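HI1317 (Haemophilus influenzae, PDB 1JOV) probably interconverts the alpha and beta anomers of D-glucose 6-phosphate. Local coordinates at residues Gln52-Leu57 with Thr151-Gly156. Residues are numbered along the deposited sequence; the frame is centred on the assembly and turned at random.
Sequences QDVLWL and TYFNIG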
loop_
_atom_site.group_PDB
_atom_site.type_symbol
_atom_site.label_atom_id
_atom_site.label_comp_id
_atom_site.label_asym_id
_atom_site.label_seq_id
_atom_site.Cartn_x
_atom_site.Cartn_y
_atom_site.Cartn_z
ATOM N N GLN A 52 8.104 1.690 -15.455
ATOM C CA GLN A 52 8.431 2.222 -14.159
ATOM C C GLN A 52 7.780 1.329 -13.100
ATOM O O GLN A 52 6.713 0.771 -13.322
ATOM C CB GLN A 52 7.916 3.669 -14.052
ATOM C CG GLN A 52 8.572 4.721 -15.030
ATOM C CD GLN A 52 7.857 4.801 -16.367
ATOM O OE1 GLN A 52 6.793 4.253 -16.505
ATOM N NE2 GLN A 52 8.441 5.510 -17.346
ATOM N N ASP A 53 8.368 1.298 -11.932
ATOM C CA ASP A 53 7.732 0.617 -10.837
ATOM C C ASP A 53 6.305 1.196 -10.642
ATOM O O ASP A 53 6.101 2.402 -10.798
ATOM C CB ASP A 53 8.559 0.816 -9.546
ATOM C CG ASP A 53 8.326 -0.160 -8.387
ATOM O OD1 ASP A 53 7.171 -0.604 -8.224
ATOM O OD2 ASP A 53 9.298 -0.478 -7.662
ATOM N N VAL A 54 5.336 0.362 -10.296
ATOM C CA VAL A 54 3.990 0.843 -9.985
ATOM C C VAL A 54 3.916 1.525 -8.636
ATOM O O VAL A 54 3.064 2.446 -8.429
ATOM C CB VAL A 54 2.944 -0.281 -10.068
ATOM C CG1 VAL A 54 1.610 0.207 -9.607
ATOM C CG2 VAL A 54 2.831 -0.753 -11.508
ATOM N N LEU A 55 4.772 1.095 -7.678
ATOM C CA LEU A 55 4.707 1.660 -6.349
ATOM C C LEU A 55 5.875 2.626 -6.055
ATOM O O LEU A 55 6.993 2.468 -6.615
ATOM C CB LEU A 55 4.779 0.522 -5.346
ATOM C CG LEU A 55 3.581 -0.426 -5.457
ATOM C CD1 LEU A 55 3.821 -1.565 -4.506
ATOM C CD2 LEU A 55 2.283 0.262 -5.064
ATOM N N TRP A 56 5.636 3.556 -5.185
ATOM C CA TRP A 56 6.714 4.448 -4.818
ATOM C C TRP A 56 7.291 4.099 -3.474
ATOM O O TRP A 56 6.564 3.726 -2.500
ATOM C CB TRP A 56 6.142 5.888 -4.803
ATOM C CG TRP A 56 7.058 6.968 -4.311
ATOM C CD1 TRP A 56 7.844 7.815 -5.139
ATOM C CD2 TRP A 56 7.164 7.492 -2.999
ATOM N NE1 TRP A 56 8.524 8.713 -4.363
ATOM C CE2 TRP A 56 8.119 8.565 -3.053
ATOM C CE3 TRP A 56 6.657 7.121 -1.766
ATOM C CZ2 TRP A 56 8.508 9.261 -1.920
ATOM C CZ3 TRP A 56 7.062 7.786 -0.613
ATOM C CH2 TRP A 56 7.953 8.893 -0.708
ATOM N N LEU A 57 8.609 4.235 -3.384
ATOM C CA LEU A 57 9.343 3.966 -2.140
ATOM C C LEU A 57 10.262 5.174 -1.942
ATOM O O LEU A 57 10.954 5.544 -2.901
ATOM C CB LEU A 57 10.220 2.730 -2.220
ATOM C CG LEU A 57 11.090 2.424 -1.029
ATOM C CD1 LEU A 57 10.192 2.158 0.232
ATOM C CD2 LEU A 57 11.882 1.147 -1.364
ATOM N N THR A 151 -1.710 2.600 0.013
ATOM C CA THR A 151 -0.886 2.449 -1.208
ATOM C C THR A 151 -0.270 3.769 -1.733
ATOM O O THR A 151 -0.973 4.744 -1.976
ATOM C CB THR A 151 -1.747 1.807 -2.330
ATOM O OG1 THR A 151 -2.447 0.661 -1.784
ATOM C CG2 THR A 151 -0.821 1.324 -3.591
ATOM N N TYR A 152 1.051 3.693 -1.893
ATOM C CA TYR A 152 1.797 4.823 -2.498
ATOM C C TYR A 152 2.088 4.482 -3.915
ATOM O O TYR A 152 2.910 3.570 -4.251
ATOM C CB TYR A 152 3.158 5.133 -1.793
ATOM C CG TYR A 152 3.146 5.585 -0.406
ATOM C CD1 TYR A 152 2.829 4.739 0.667
ATOM C CD2 TYR A 152 3.624 6.849 -0.104
ATOM C CE1 TYR A 152 2.862 5.221 2.017
ATOM C CE2 TYR A 152 3.653 7.318 1.190
ATOM C CZ TYR A 152 3.318 6.522 2.252
ATOM O OH TYR A 152 3.401 7.007 3.542
ATOM N N PHE A 153 1.405 5.238 -4.802
ATOM C CA PHE A 153 1.591 4.977 -6.245
ATOM C C PHE A 153 2.689 5.884 -6.812
ATOM O O PHE A 153 2.881 7.009 -6.348
ATOM C CB PHE A 153 0.319 5.210 -7.032
ATOM C CG PHE A 153 -0.746 4.283 -6.664
ATOM C CD1 PHE A 153 -0.754 3.010 -7.176
ATOM C CD2 PHE A 153 -1.713 4.682 -5.775
ATOM C CE1 PHE A 153 -1.781 2.091 -6.773
ATOM C CE2 PHE A 153 -2.659 3.847 -5.371
ATOM C CZ PHE A 153 -2.764 2.529 -5.907
ATOM N N ASN A 154 3.516 5.292 -7.668
ATOM C CA ASN A 154 4.656 5.949 -8.272
ATOM C C ASN A 154 4.142 6.697 -9.554
ATOM O O ASN A 154 3.588 6.060 -10.467
ATOM C CB ASN A 154 5.682 4.861 -8.665
ATOM C CG ASN A 154 7.050 5.419 -9.161
ATOM O OD1 ASN A 154 7.559 6.422 -8.666
ATOM N ND2 ASN A 154 7.659 4.696 -10.100
ATOM N N ILE A 155 4.450 7.987 -9.653
ATOM C CA ILE A 155 3.970 8.744 -10.816
ATOM C C ILE A 155 5.071 9.667 -11.346
ATOM O O ILE A 155 5.999 10.006 -10.586
ATOM C CB ILE A 155 2.758 9.585 -10.395
ATOM C CG1 ILE A 155 3.103 10.391 -9.163
ATOM C CG2 ILE A 155 1.501 8.740 -10.171
ATOM C CD1 ILE A 155 2.344 11.565 -8.939
ATOM N N GLY A 156 4.952 10.110 -12.603
ATOM C CA GLY A 156 5.977 10.995 -13.189
ATOM C C GLY A 156 6.068 12.397 -12.622
ATOM O O GLY A 156 7.175 12.898 -12.319
#
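The backbone carbonyl O of Asp53 takes two hydrogen bonds, from Asn154 ND2 at 2.9 Å and from Arg211 NH2. The first is nearly straight and lies almost exactly in the amide plane of Asn154, though the donor is tilted 28° from the carbonyl plane. With CG anti to the backbone N (chi1 -172°), the amide is carried over the loop backbone, its ND2 toward Asp53 O and its OD1 toward the edge of the Trp56 indole. Asparagine suits this place because its short amide puts an N-H donor within reach of the irregular loop's carbonyl. Beside it, Asn154 N binds Val54 O at 3.0 Å and Trp56 N binds Tyr152 O at 2.9 Å, which makes Leu55 and Phe153 the non-hydrogen-bonded pair of a one-residue antiparallel bridge. Asp53 shapes the approach through an Asx turn, its OD1 accepting from Leu55 N at 3.0 Å while OD2 is hydrogen-bonded to Ser44. Large flat side chains fill the space beside the bridge: the six-membered ring of Trp56 and the Tyr152 ring are tilted by 21° and barely overlap, touching through Trp56 CE3 and Tyr152 CD2 at 3.5 Å. The branched end of Leu55 places CD2 3.6 Å from Thr151 CG2, methyl to methyl. In the galactose mutarotase-like beta-sandwich, the loop thus lies against strand 145-154 near the edge strand 75-76, with Tyr152 beside the predicted active-site His150, and with Val54 and Phe153, apolar as the buried space between sheets requires, packed on strands 211-218 and 261-268.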